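Local coordinates for Lmo2470 protein (Listeria monocytogenes EGD-e, PDB 5HL3), which interacts with the host protein afadin and facilitates basement membrane crossing, as a calcium-binding, leucine-rich-repeat member of the internalin family, at residues I15-D20 with D38-D43; D21-D26 with M63-R68; T87-I92 with K99-A104; D161-F166 with L175-N180. One frame throughout, in Å; residues are numbered along the deposited sequence.

Interaction 1: I15-D20 with D38-D43; sequences IDVFPD and DVIDQD. With CA (calcium ion), chain C.
Val17, at the end of the short helix 14-17, and Ile40, on the short strand 39-40, are the closest backbone pair, their CA atoms 9.0 Å apart, so side chains alone span the space between. Ile40 does most of the reaching. With CD1 nearly anti to CA (chi2 162°), its longer branch is stretched out and delivers the methyl CD1 to both partners: it lies 4.3 Å from CG2 of Val17 and 4.4 Å from CE2 of Phe18, approaching that ring obliquely. Val17 divides its two methyls between neighbours, since CG2 meets Ile40 while CG1 sits 3.5 Å above the ring plane of Phe18, over its centre, a CH-pi type of packing. Two methyls on CB let valine face two neighbours at once; isoleucine fits because its longer branch spans the gap. Strand 39-40 is held independently by pairing with strand 12-13, in the N-terminal cap whose sequence family is related to EF-hands. At the other end of 38-43, Asp38 turns away from this apolar cluster. Its OD1 binds a calcium ion at 2.3 Å, whose other ligands here are four waters, and OD2 accepts from one of those waters (2.8 Å) and from the backbone N of Ser35. Apolar groups thus face inward, while the carboxylate is spent on a largely hydrated metal, a division consistent with a surface calcium site beside a small hydrophobic core.

Interaction 2: D21-D26 with M63-R68; sequences DGLAKD and MQLLER
Leu23 of helix 21-30 projects as a knob toward Met63, Leu65 and Leu66, and its forked end fills the hollow between them. This is the seam where the helical N-terminal cap of an internalin meets the beginning of the leucine-rich repeats. The backbones come closest at Leu23 and Met63, with 7.0 Å between their CA atoms. Because CG of Leu23 stands anti to the backbone N (chi1 -172°), the two methyls are carried out from the helix and part company at the hollow. CD2 presses on one wall, 3.7 Å from CB of Leu65, while CD1 faces the other, 4.1 Å from SE of the selenomethionine at Met63 and 4.2 Å from CD2 of Leu66. Met63 starts away from the helix, but its chain bends at chi2 and chi3 and crosses Leu23 at about a right angle, bringing SE alongside. Phe53, on strand 50-53, touches Leu23, Met63 and Leu66 and so belongs to the same core. A branched aliphatic suits the knob, since one residue can engage both walls. The 3-10 turn at 65-68 brings Leu65 and Leu66 to adjacent sides of the hollow. On its other side Gln64 and Glu67 pair: NE2 of Gln64 donates to OE1 of Glu67 at 3.0 Å, nearly straight at 166°, in the amide plane but 53° out of the carboxylate plane.

Interaction 3: T87-I92 with K99-A104; sequences TEFPDI and KTLFFA
Phe89 meets Leu101 and Phe103 with the near part of its side chain. CB comes first, 3.9 Å from CZ of Phe103 and 4.1 Å from its CE2. CG and CD2 follow, and both lie by the methyl CD1 of Leu101, at 4.0 Å from CG, with the methyl oblique to the ring. One face, near CG and CD1, receives CD of Pro90, 3.6 Å above the plane and offset toward the rim. CG is anti to the backbone N (chi1 -172°), which carries the rest of the ring beyond Leu101 and Phe103. The backbone N of Phe89 lies in the plane of the Phe103 ring, at its edge. Large apolar residues suit the inside of a leucine-rich repeat, where Leu101 and Phe103 point inward from strand 100-103 and Phe89 comes from the return side of the coil. The side chain of Phe89 also touches Val77 and Ile79 of strand 76-79, Met63 of helix 60-63 and the loop residue Tyr122.

Interaction 4: D161-F166 with L175-N180; sequences DELPNF and LDLSSN. With CA (calcium ion), chain E.
Leu163 and Leu177 make the tight part of this contact, reaching toward each other tip to tip. CD1 of Leu177 lies 3.8 Å from CD2 of Leu163 and 4.0 Å from its CD1, so one methyl rests against a forked end. Beside them the packing is slacker: CD2 of Leu175 comes only to the edge of the Phe166 ring, near its plane, 4.4 Å from CE2. Leu175, Leu177 and Asn180 follow the leucine-rich-repeat pattern LxLxxN, in which leucines fill the coil and the asparagine turns its amide inward to satisfy backbone groups. ND2 of Asn180 donates to O of Leu177 at 3.0 Å, from well above the carbonyl plane, and also to Met153 O, while its OD1 accepts from the backbone N of Met156 and of Ile158. Asp176 closes an Asx turn, OD1 taking the N of Ser178 at 3.0 Å and its OG on the syn side. Where Leu163 turns inward, the preceding Glu162 heads toward solvent. Extended beyond CG, it grips a calcium ion with both carboxylate oxygens, OE1 at 2.5 Å and OE2 at 2.6 Å; four waters and O of Leu157 complete the ligands.

In the fold
Interactions 1 and 2 belong to the N-terminal cap and its junction with the repeats: their centres are 10 Å apart, their segments alternate along the chain, and Arg68 joins them by probable hydrogen bonds to the backbone O of Asp16 and Val17. Interaction 3 follows in sequence, centred 14 Å from interaction 2 and touching it where Leu66 packs on Ile92 and Met63 on Pro90. The centres of interactions 3 and 4 are 18 Å apart, without touch, but strands 100-103 and 174-176 share the same long parallel sheet. Touching makes interactions 1 to 3 continuous from cap into repeats, and the shared sheet leads on to interaction 4, centred 40 Å from interaction 1, with calcium bound at both ends.

Interaction 1: I15-D20 with D38-D43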
loop_
_atom_site.group_PDB
_atom_site.type_symbol
_atom_site.label_atom_id
_atom_site.label_comp_id
_atom_site.label_asym_id
_atom_site.label_seq_id
_atom_site.Cartn_x
_atom_site.Cartn_y
_atom_site.Cartn_z
ATOM N N ILE A 15 -29.095 -28.388 6.535
ATOM C CA ILE A 15 -29.925 -27.551 5.664
ATOM C C ILE A 15 -31.046 -26.832 6.416
ATOM O O ILE A 15 -31.540 -25.817 5.940
ATOM C CB ILE A 15 -30.452 -28.388 4.470
ATOM C CG1 ILE A 15 -31.093 -27.516 3.367
ATOM C CG2 ILE A 15 -31.419 -29.474 4.931
ATOM C CD1 ILE A 15 -30.197 -26.490 2.731
ATOM N N ASP A 16 -31.446 -27.362 7.572
ATOM C CA ASP A 16 -32.448 -26.692 8.395
ATOM C C ASP A 16 -31.809 -25.596 9.264
ATOM O O ASP A 16 -32.395 -24.511 9.451
ATOM C CB ASP A 16 -33.205 -27.693 9.248
ATOM C CG ASP A 16 -34.030 -28.691 8.405
ATOM O OD1 ASP A 16 -34.435 -28.378 7.265
ATOM O OD2 ASP A 16 -34.280 -29.734 8.954
ATOM N N VAL A 17 -30.580 -25.822 9.746
ATOM C CA VAL A 17 -29.874 -24.798 10.525
ATOM C C VAL A 17 -29.445 -23.629 9.638
ATOM O O VAL A 17 -29.549 -22.475 10.039
ATOM C CB VAL A 17 -28.612 -25.415 11.184
ATOM C CG1 VAL A 17 -27.861 -24.361 12.002
ATOM C CG2 VAL A 17 -28.969 -26.625 12.060
ATOM N N PHE A 18 -29.035 -23.946 8.424
ATOM C CA PHE A 18 -28.488 -22.963 7.471
ATOM C C PHE A 18 -29.306 -23.058 6.170
ATOM O O PHE A 18 -28.868 -23.670 5.209
ATOM C CB PHE A 18 -27.025 -23.303 7.200
ATOM C CG PHE A 18 -26.174 -23.367 8.445
ATOM C CD1 PHE A 18 -25.835 -22.223 9.158
ATOM C CD2 PHE A 18 -25.681 -24.571 8.891
ATOM C CE1 PHE A 18 -25.022 -22.296 10.287
ATOM C CE2 PHE A 18 -24.846 -24.649 10.017
ATOM C CZ PHE A 18 -24.512 -23.501 10.707
ATOM N N PRO A 19 -30.483 -22.429 6.133
ATOM C CA PRO A 19 -31.439 -22.636 5.030
ATOM C C PRO A 19 -31.108 -21.799 3.787
ATOM O O PRO A 19 -31.840 -20.899 3.395
ATOM C CB PRO A 19 -32.783 -22.259 5.669
ATOM C CG PRO A 19 -32.412 -21.229 6.659
ATOM C CD PRO A 19 -31.106 -21.687 7.239
ATOM N N ASP A 20 -30.015 -22.167 3.152
ATOM C CA ASP A 20 -29.542 -21.535 1.925
ATOM C C ASP A 20 -28.644 -22.555 1.265
ATOM O O ASP A 20 -27.765 -23.126 1.931
ATOM C CB ASP A 20 -28.767 -20.258 2.209
ATOM C CG ASP A 20 -28.171 -19.669 0.941
ATOM O OD1 ASP A 20 -28.952 -19.066 0.158
ATOM O OD2 ASP A 20 -26.947 -19.829 0.699
ATOM N N ASP A 38 -27.290 -34.146 6.423
ATOM C CA ASP A 38 -26.768 -34.772 7.641
ATOM C C ASP A 38 -27.141 -33.971 8.892
ATOM O O ASP A 38 -27.132 -32.728 8.904
ATOM C CB ASP A 38 -25.248 -34.925 7.593
ATOM C CG ASP A 38 -24.774 -36.021 6.641
ATOM O OD1 ASP A 38 -25.479 -37.003 6.423
ATOM O OD2 ASP A 38 -23.631 -35.895 6.129
ATOM N N VAL A 39 -27.455 -34.720 9.952
ATOM C CA VAL A 39 -27.854 -34.149 11.239
ATOM C C VAL A 39 -26.608 -33.798 12.049
ATOM O O VAL A 39 -25.692 -34.613 12.191
ATOM C CB VAL A 39 -28.744 -35.139 12.009
ATOM C CG1 VAL A 39 -28.994 -34.657 13.427
ATOM C CG2 VAL A 39 -30.049 -35.327 11.243
ATOM N N ILE A 40 -26.595 -32.570 12.546
ATOM C CA ILE A 40 -25.511 -32.069 13.398
ATOM C C ILE A 40 -26.029 -31.693 14.769
ATOM O O ILE A 40 -27.201 -31.384 14.954
ATOM C CB ILE A 40 -24.781 -30.862 12.772
ATOM C CG1 ILE A 40 -25.741 -29.711 12.450
ATOM C CG2 ILE A 40 -23.972 -31.318 11.573
ATOM C CD1 ILE A 40 -25.032 -28.383 12.256
ATOM N N ASP A 41 -25.114 -31.721 15.745
ATOM C CA ASP A 41 -25.439 -31.302 17.107
ATOM C C ASP A 41 -24.428 -30.254 17.565
ATOM O O ASP A 41 -23.524 -29.871 16.833
ATOM C CB ASP A 41 -25.537 -32.498 18.055
ATOM C CG ASP A 41 -24.270 -33.306 18.175
ATOM O OD1 ASP A 41 -23.163 -32.810 17.890
ATOM O OD2 ASP A 41 -24.375 -34.507 18.592
ATOM N N GLN A 42 -24.586 -29.760 18.782
ATOM C CA GLN A 42 -23.718 -28.687 19.264
ATOM C C GLN A 42 -22.251 -29.136 19.330
ATOM O O GLN A 42 -21.342 -28.346 19.067
ATOM C CB GLN A 42 -24.206 -28.134 20.612
ATOM C CG GLN A 42 -23.472 -26.881 21.050
ATOM C CD GLN A 42 -23.643 -25.729 20.071
ATOM O OE1 GLN A 42 -24.768 -25.418 19.680
ATOM N NE2 GLN A 42 -22.556 -25.078 19.705
ATOM N N ASP A 43 -22.006 -30.405 19.649
ATOM C CA ASP A 43 -20.625 -30.922 19.655
ATOM C C ASP A 43 -19.984 -30.787 18.277
ATOM O O ASP A 43 -18.789 -30.491 18.172
ATOM C CB ASP A 43 -20.575 -32.392 20.080
ATOM C CG ASP A 43 -20.481 -32.601 21.595
ATOM O OD1 ASP A 43 -20.646 -31.653 22.395
ATOM O OD2 ASP A 43 -20.201 -33.762 22.006
HETATM CA CA CA C . -25.421 -39.203 5.626
HETATM O O HOH W 1 -22.995 -38.500 5.310
HETATM O O HOH W 2 -27.246 -38.324 4.415
HETATM O O HOH W 3 -24.226 -39.691 7.586
HETATM O O HOH W 4 -24.187 -41.174 5.039
#

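Interaction 2: D21-D26 with M63-R68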
loop_
_atom_site.group_PDB
_atom_site.type_symbol
_atom_site.label_atom_id
_atom_site.label_comp_id
_atom_site.label_asym_id
_atom_site.label_seq_id
_atom_site.Cartn_x
_atom_site.Cartn_y
_atom_site.Cartn_z
ATOM N N ASP A 21 -28.817 -22.790 -0.019
ATOM C CA ASP A 21 -28.085 -23.885 -0.666
ATOM C C ASP A 21 -26.576 -23.716 -0.575
ATOM O O ASP A 21 -25.868 -24.647 -0.184
ATOM C CB ASP A 21 -28.548 -24.078 -2.109
ATOM C CG ASP A 21 -30.000 -24.633 -2.200
ATOM O OD1 ASP A 21 -30.559 -25.165 -1.218
ATOM O OD2 ASP A 21 -30.581 -24.553 -3.288
ATOM N N GLY A 22 -26.058 -22.529 -0.908
ATOM C CA GLY A 22 -24.643 -22.305 -0.886
ATOM C C GLY A 22 -24.072 -22.319 0.506
ATOM O O GLY A 22 -22.999 -22.872 0.732
ATOM N N LEU A 23 -24.751 -21.674 1.455
ATOM C CA LEU A 23 -24.245 -21.668 2.808
ATOM C C LEU A 23 -24.228 -23.075 3.386
ATOM O O LEU A 23 -23.272 -23.465 4.053
ATOM C CB LEU A 23 -25.082 -20.753 3.712
ATOM C CG LEU A 23 -24.511 -20.532 5.113
ATOM C CD1 LEU A 23 -23.209 -19.758 5.010
ATOM C CD2 LEU A 23 -25.502 -19.820 6.023
ATOM N N ALA A 24 -25.279 -23.839 3.151
ATOM C CA ALA A 24 -25.334 -25.203 3.679
ATOM C C ALA A 24 -24.249 -26.085 3.097
ATOM O O ALA A 24 -23.647 -26.880 3.797
ATOM C CB ALA A 24 -26.702 -25.807 3.468
ATOM N N LYS A 25 -23.989 -25.934 1.801
ATOM C CA LYS A 25 -22.909 -26.675 1.135
ATOM C C LYS A 25 -21.567 -26.360 1.804
ATOM O O LYS A 25 -20.806 -27.269 2.154
ATOM C CB LYS A 25 -22.876 -26.322 -0.359
ATOM C CG LYS A 25 -21.649 -26.779 -1.134
ATOM C CD LYS A 25 -21.803 -26.615 -2.644
ATOM C CE LYS A 25 -20.479 -26.844 -3.393
ATOM N NZ LYS A 25 -19.484 -25.734 -3.196
ATOM N N ASP A 26 -21.286 -25.070 1.995
ATOM C CA ASP A 26 -20.024 -24.672 2.620
ATOM C C ASP A 26 -19.971 -25.112 4.078
ATOM O O ASP A 26 -18.922 -25.544 4.545
ATOM C CB ASP A 26 -19.798 -23.171 2.489
ATOM C CG ASP A 26 -19.449 -22.753 1.065
ATOM O OD1 ASP A 26 -19.411 -23.624 0.147
ATOM O OD2 ASP A 26 -19.243 -21.524 0.880
HETATM N N MSE A 63 -25.460 -15.038 4.351
HETATM C CA MSE A 63 -24.364 -15.125 5.307
HETATM C C MSE A 63 -24.858 -14.814 6.707
HETATM O O MSE A 63 -24.338 -15.343 7.683
HETATM C CB MSE A 63 -23.222 -14.180 4.882
HETATM C CG MSE A 63 -21.910 -14.480 5.630
HETATM SE SE MSE A 63 -21.096 -16.226 5.180
HETATM C CE MSE A 63 -19.935 -15.609 3.725
ATOM N N GLN A 64 -25.858 -13.943 6.831
ATOM C CA GLN A 64 -26.451 -13.601 8.129
ATOM C C GLN A 64 -27.038 -14.825 8.850
ATOM O O GLN A 64 -27.158 -14.813 10.081
ATOM C CB GLN A 64 -27.564 -12.582 7.902
ATOM C CG GLN A 64 -28.132 -11.980 9.159
ATOM C CD GLN A 64 -27.348 -10.786 9.616
ATOM O OE1 GLN A 64 -26.858 -9.971 8.778
ATOM N NE2 GLN A 64 -27.284 -10.601 10.923
ATOM N N LEU A 65 -27.398 -15.872 8.105
ATOM C CA LEU A 65 -27.947 -17.093 8.698
ATOM C C LEU A 65 -26.953 -17.769 9.639
ATOM O O LEU A 65 -27.343 -18.635 10.406
ATOM C CB LEU A 65 -28.402 -18.088 7.629
ATOM C CG LEU A 65 -29.492 -17.588 6.659
ATOM C CD1 LEU A 65 -29.571 -18.524 5.461
ATOM C CD2 LEU A 65 -30.843 -17.466 7.363
ATOM N N LEU A 66 -25.679 -17.400 9.589
ATOM C CA LEU A 66 -24.720 -17.920 10.560
ATOM C C LEU A 66 -25.091 -17.585 11.999
ATOM O O LEU A 66 -24.658 -18.288 12.932
ATOM C CB LEU A 66 -23.301 -17.399 10.261
ATOM C CG LEU A 66 -22.599 -17.941 9.038
ATOM C CD1 LEU A 66 -21.276 -17.213 8.836
ATOM C CD2 LEU A 66 -22.349 -19.439 9.113
ATOM N N GLU A 67 -25.945 -16.584 12.202
ATOM C CA GLU A 67 -26.381 -16.250 13.574
ATOM C C GLU A 67 -27.335 -17.309 14.163
ATOM O O GLU A 67 -27.681 -17.239 15.331
ATOM C CB GLU A 67 -27.016 -14.875 13.629
ATOM C CG GLU A 67 -28.377 -14.796 12.953
ATOM C CD GLU A 67 -28.837 -13.388 12.663
ATOM O OE1 GLU A 67 -28.217 -12.401 13.142
ATOM O OE2 GLU A 67 -29.838 -13.233 11.941
ATOM N N ARG A 68 -27.728 -18.291 13.348
ATOM C CA ARG A 68 -28.598 -19.378 13.806
ATOM C C ARG A 68 -27.823 -20.490 14.493
ATOM O O ARG A 68 -28.436 -21.428 14.981
ATOM C CB ARG A 68 -29.374 -19.952 12.627
ATOM C CG ARG A 68 -30.341 -18.926 12.015
ATOM C CD ARG A 68 -30.733 -19.294 10.597
ATOM N NE ARG A 68 -31.496 -20.545 10.509
ATOM C CZ ARG A 68 -32.821 -20.635 10.426
ATOM N NH1 ARG A 68 -33.581 -19.556 10.496
ATOM N NH2 ARG A 68 -33.387 -21.819 10.306
#

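Interaction 3: T87-I92 with K99-A104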
loop_
_atom_site.group_PDB
_atom_site.type_symbol
_atom_site.label_atom_id
_atom_site.label_comp_id
_atom_site.label_asym_id
_atom_site.label_seq_id
_atom_site.Cartn_x
_atom_site.Cartn_y
_atom_site.Cartn_z
ATOM N N THR A 87 -21.297 -8.470 -0.188
ATOM C CA THR A 87 -20.492 -7.260 -0.087
ATOM C C THR A 87 -20.061 -6.953 1.349
ATOM O O THR A 87 -19.396 -5.958 1.581
ATOM C CB THR A 87 -21.213 -6.035 -0.676
ATOM O OG1 THR A 87 -22.411 -5.764 0.073
ATOM C CG2 THR A 87 -21.600 -6.257 -2.136
ATOM N N GLU A 88 -20.426 -7.793 2.300
ATOM C CA GLU A 88 -20.086 -7.548 3.692
ATOM C C GLU A 88 -20.175 -8.818 4.506
ATOM O O GLU A 88 -21.144 -9.598 4.341
ATOM C CB GLU A 88 -21.055 -6.516 4.249
ATOM C CG GLU A 88 -20.907 -6.169 5.697
ATOM C CD GLU A 88 -21.807 -5.023 6.038
ATOM O OE1 GLU A 88 -22.865 -5.299 6.630
ATOM O OE2 GLU A 88 -21.495 -3.905 5.612
ATOM N N PHE A 89 -19.183 -9.079 5.365
ATOM C CA PHE A 89 -19.333 -10.150 6.349
ATOM C C PHE A 89 -20.093 -9.539 7.524
ATOM O O PHE A 89 -19.688 -8.514 8.037
ATOM C CB PHE A 89 -17.985 -10.744 6.787
ATOM C CG PHE A 89 -18.154 -11.949 7.640
ATOM C CD1 PHE A 89 -18.525 -13.161 7.078
ATOM C CD2 PHE A 89 -18.044 -11.872 9.011
ATOM C CE1 PHE A 89 -18.757 -14.276 7.873
ATOM C CE2 PHE A 89 -18.274 -12.979 9.801
ATOM C CZ PHE A 89 -18.634 -14.173 9.227
ATOM N N PRO A 90 -21.211 -10.140 7.932
ATOM C CA PRO A 90 -22.043 -9.493 8.942
ATOM C C PRO A 90 -21.448 -9.468 10.349
ATOM O O PRO A 90 -20.590 -10.285 10.675
ATOM C CB PRO A 90 -23.323 -10.317 8.899
ATOM C CG PRO A 90 -22.832 -11.690 8.584
ATOM C CD PRO A 90 -21.745 -11.458 7.551
ATOM N N ASP A 91 -21.917 -8.517 11.149
ATOM C CA ASP A 91 -21.526 -8.357 12.553
ATOM C C ASP A 91 -22.547 -9.146 13.384
ATOM O O ASP A 91 -23.539 -8.600 13.842
ATOM C CB ASP A 91 -21.548 -6.847 12.883
ATOM C CG ASP A 91 -20.921 -6.504 14.205
ATOM O OD1 ASP A 91 -20.295 -7.365 14.860
ATOM O OD2 ASP A 91 -21.032 -5.336 14.610
ATOM N N ILE A 92 -22.342 -10.454 13.514
ATOM C CA ILE A 92 -23.280 -11.338 14.214
ATOM C C ILE A 92 -22.734 -11.681 15.590
ATOM O O ILE A 92 -21.535 -11.469 15.852
ATOM C CB ILE A 92 -23.595 -12.615 13.397
ATOM C CG1 ILE A 92 -22.312 -13.415 13.088
ATOM C CG2 ILE A 92 -24.296 -12.240 12.084
ATOM C CD1 ILE A 92 -22.558 -14.777 12.508
ATOM N N LYS A 99 -10.888 -13.933 15.574
ATOM C CA LYS A 99 -9.580 -13.227 15.592
ATOM C C LYS A 99 -9.119 -12.788 14.234
ATOM O O LYS A 99 -8.433 -11.772 14.115
ATOM C CB LYS A 99 -8.524 -14.144 16.207
ATOM C CG LYS A 99 -8.767 -14.355 17.676
ATOM C CD LYS A 99 -7.871 -15.349 18.326
ATOM C CE LYS A 99 -8.243 -15.440 19.810
ATOM N NZ LYS A 99 -9.735 -15.498 20.153
ATOM N N THR A 100 -9.470 -13.525 13.195
ATOM C CA THR A 100 -9.008 -13.160 11.862
ATOM C C THR A 100 -10.145 -13.259 10.862
ATOM O O THR A 100 -10.900 -14.234 10.836
ATOM C CB THR A 100 -7.829 -14.030 11.397
ATOM O OG1 THR A 100 -8.226 -15.404 11.397
ATOM C CG2 THR A 100 -6.626 -13.840 12.313
ATOM N N LEU A 101 -10.245 -12.244 10.029
ATOM C CA LEU A 101 -11.249 -12.147 8.958
ATOM C C LEU A 101 -10.494 -11.928 7.670
ATOM O O LEU A 101 -9.733 -10.950 7.560
ATOM C CB LEU A 101 -12.221 -11.018 9.246
ATOM C CG LEU A 101 -13.250 -10.747 8.144
ATOM C CD1 LEU A 101 -14.149 -11.955 7.876
ATOM C CD2 LEU A 101 -14.050 -9.529 8.557
ATOM N N PHE A 102 -10.679 -12.826 6.721
ATOM C CA PHE A 102 -9.962 -12.787 5.430
ATOM C C PHE A 102 -10.911 -12.904 4.262
ATOM O O PHE A 102 -11.670 -13.875 4.183
ATOM C CB PHE A 102 -8.940 -13.941 5.402
ATOM C CG PHE A 102 -8.141 -14.039 4.126
ATOM C CD1 PHE A 102 -8.588 -14.798 3.073
ATOM C CD2 PHE A 102 -6.906 -13.395 3.997
ATOM C CE1 PHE A 102 -7.857 -14.903 1.901
ATOM C CE2 PHE A 102 -6.183 -13.504 2.814
ATOM C CZ PHE A 102 -6.678 -14.240 1.772
ATOM N N PHE A 103 -10.849 -11.935 3.353
ATOM C CA PHE A 103 -11.509 -12.022 2.051
ATOM C C PHE A 103 -10.371 -12.169 1.054
ATOM O O PHE A 103 -9.417 -11.362 1.081
ATOM C CB PHE A 103 -12.285 -10.764 1.679
ATOM C CG PHE A 103 -13.671 -10.655 2.273
ATOM C CD1 PHE A 103 -14.777 -11.119 1.590
ATOM C CD2 PHE A 103 -13.866 -10.013 3.488
ATOM C CE1 PHE A 103 -16.056 -11.004 2.116
ATOM C CE2 PHE A 103 -15.156 -9.889 3.998
ATOM C CZ PHE A 103 -16.234 -10.379 3.309
ATOM N N ALA A 104 -10.474 -13.133 0.143
ATOM C CA ALA A 104 -9.487 -13.296 -0.898
ATOM C C ALA A 104 -9.479 -12.129 -1.861
ATOM O O ALA A 104 -10.443 -11.385 -1.970
ATOM C CB ALA A 104 -9.731 -14.607 -1.667
#

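Interaction 4: D161-F166 with L175-N180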
loop_
_atom_site.group_PDB
_atom_site.type_symbol
_atom_site.label_atom_id
_atom_site.label_comp_id
_atom_site.label_asym_id
_atom_site.label_seq_id
_atom_site.Cartn_x
_atom_site.Cartn_y
_atom_site.Cartn_z
ATOM N N ASP A 161 -9.974 10.925 1.928
ATOM C CA ASP A 161 -11.194 11.247 2.663
ATOM C C ASP A 161 -11.843 10.005 3.319
ATOM O O ASP A 161 -12.750 10.134 4.124
ATOM C CB ASP A 161 -12.217 11.933 1.735
ATOM C CG ASP A 161 -12.639 11.031 0.564
ATOM O OD1 ASP A 161 -11.756 10.553 -0.137
ATOM O OD2 ASP A 161 -13.844 10.762 0.335
ATOM N N GLU A 162 -11.356 8.817 2.965
ATOM C CA GLU A 162 -11.911 7.542 3.449
ATOM C C GLU A 162 -11.063 6.900 4.535
ATOM O O GLU A 162 -11.411 5.823 5.034
ATOM C CB GLU A 162 -12.037 6.576 2.243
ATOM C CG GLU A 162 -13.070 7.031 1.210
ATOM C CD GLU A 162 -13.031 6.312 -0.132
ATOM O OE1 GLU A 162 -12.077 5.541 -0.382
ATOM O OE2 GLU A 162 -13.960 6.581 -0.945
ATOM N N LEU A 163 -9.975 7.563 4.937
ATOM C CA LEU A 163 -8.989 7.016 5.886
ATOM C C LEU A 163 -8.892 7.879 7.144
ATOM O O LEU A 163 -8.334 8.995 7.099
ATOM C CB LEU A 163 -7.617 6.940 5.203
ATOM C CG LEU A 163 -6.432 6.511 6.072
ATOM C CD1 LEU A 163 -6.614 5.153 6.640
ATOM C CD2 LEU A 163 -5.166 6.602 5.260
ATOM N N PRO A 164 -9.448 7.416 8.257
ATOM C CA PRO A 164 -9.395 8.235 9.476
ATOM C C PRO A 164 -8.065 8.179 10.208
ATOM O O PRO A 164 -7.246 7.323 9.959
ATOM C CB PRO A 164 -10.498 7.643 10.346
ATOM C CG PRO A 164 -10.634 6.268 9.910
ATOM C CD PRO A 164 -10.183 6.171 8.466
ATOM N N ASN A 165 -7.860 9.130 11.114
ATOM C CA ASN A 165 -6.701 9.153 11.977
ATOM C C ASN A 165 -7.086 8.315 13.191
ATOM O O ASN A 165 -7.512 8.810 14.228
ATOM C CB ASN A 165 -6.365 10.611 12.318
ATOM C CG ASN A 165 -4.973 10.759 12.870
ATOM O OD1 ASN A 165 -4.465 9.883 13.541
ATOM N ND2 ASN A 165 -4.339 11.871 12.571
ATOM N N PHE A 166 -6.925 7.002 13.027
ATOM C CA PHE A 166 -7.517 6.006 13.964
ATOM C C PHE A 166 -7.331 6.305 15.440
ATOM O O PHE A 166 -6.210 6.371 15.922
ATOM C CB PHE A 166 -6.958 4.611 13.699
ATOM C CG PHE A 166 -7.166 4.113 12.302
ATOM C CD1 PHE A 166 -8.412 3.664 11.890
ATOM C CD2 PHE A 166 -6.102 4.043 11.411
ATOM C CE1 PHE A 166 -8.611 3.174 10.604
ATOM C CE2 PHE A 166 -6.308 3.540 10.116
ATOM C CZ PHE A 166 -7.560 3.112 9.721
ATOM N N LEU A 175 0.065 -1.797 8.820
ATOM C CA LEU A 175 -0.972 -1.141 8.030
ATOM C C LEU A 175 -0.501 -1.148 6.581
ATOM O O LEU A 175 0.493 -0.481 6.233
ATOM C CB LEU A 175 -1.195 0.289 8.528
ATOM C CG LEU A 175 -2.231 1.141 7.838
ATOM C CD1 LEU A 175 -3.584 0.445 7.806
ATOM C CD2 LEU A 175 -2.344 2.508 8.518
ATOM N N ASP A 176 -1.185 -1.908 5.730
ATOM C CA ASP A 176 -0.886 -1.996 4.298
ATOM C C ASP A 176 -1.982 -1.282 3.533
ATOM O O ASP A 176 -3.105 -1.778 3.450
ATOM C CB ASP A 176 -0.743 -3.447 3.836
ATOM C CG ASP A 176 -0.457 -3.590 2.342
ATOM O OD1 ASP A 176 -0.272 -2.577 1.632
ATOM O OD2 ASP A 176 -0.435 -4.763 1.875
ATOM N N LEU A 177 -1.656 -0.109 2.987
ATOM C CA LEU A 177 -2.568 0.725 2.189
ATOM C C LEU A 177 -1.980 0.912 0.777
ATOM O O LEU A 177 -2.289 1.924 0.098
ATOM C CB LEU A 177 -2.811 2.067 2.870
ATOM C CG LEU A 177 -3.714 1.988 4.103
ATOM C CD1 LEU A 177 -3.529 3.220 4.973
ATOM C CD2 LEU A 177 -5.158 1.776 3.685
ATOM N N SER A 178 -1.164 -0.052 0.338
ATOM C CA SER A 178 -0.528 0.071 -0.970
ATOM C C SER A 178 -1.577 0.016 -2.080
ATOM O O SER A 178 -2.649 -0.512 -1.906
ATOM C CB SER A 178 0.519 -1.007 -1.173
ATOM O OG SER A 178 -0.051 -2.305 -1.049
ATOM N N SER A 179 -1.203 0.502 -3.258
ATOM C CA SER A 179 -2.049 0.444 -4.445
ATOM C C SER A 179 -3.414 1.048 -4.244
ATOM O O SER A 179 -4.413 0.493 -4.702
ATOM C CB SER A 179 -2.167 -1.013 -4.974
ATOM O OG SER A 179 -0.915 -1.412 -5.516
ATOM N N ASN A 180 -3.458 2.234 -3.657
ATOM C CA ASN A 180 -4.702 3.002 -3.482
ATOM C C ASN A 180 -4.538 4.351 -4.155
ATOM O O ASN A 180 -3.677 4.502 -5.012
ATOM C CB ASN A 180 -5.099 3.043 -1.993
ATOM C CG ASN A 180 -5.718 1.747 -1.527
ATOM O OD1 ASN A 180 -6.754 1.329 -2.064
ATOM N ND2 ASN A 180 -5.096 1.105 -0.557
HETATM CA CA CA E . -13.072 4.741 -2.500
HETATM O O HOH W 5 -12.438 6.809 -3.515
HETATM O O HOH W 6 -14.723 4.828 -4.100
HETATM O O HOH W 7 -14.955 3.915 -1.214
HETATM O O HOH W 8 -13.066 2.426 -2.835
#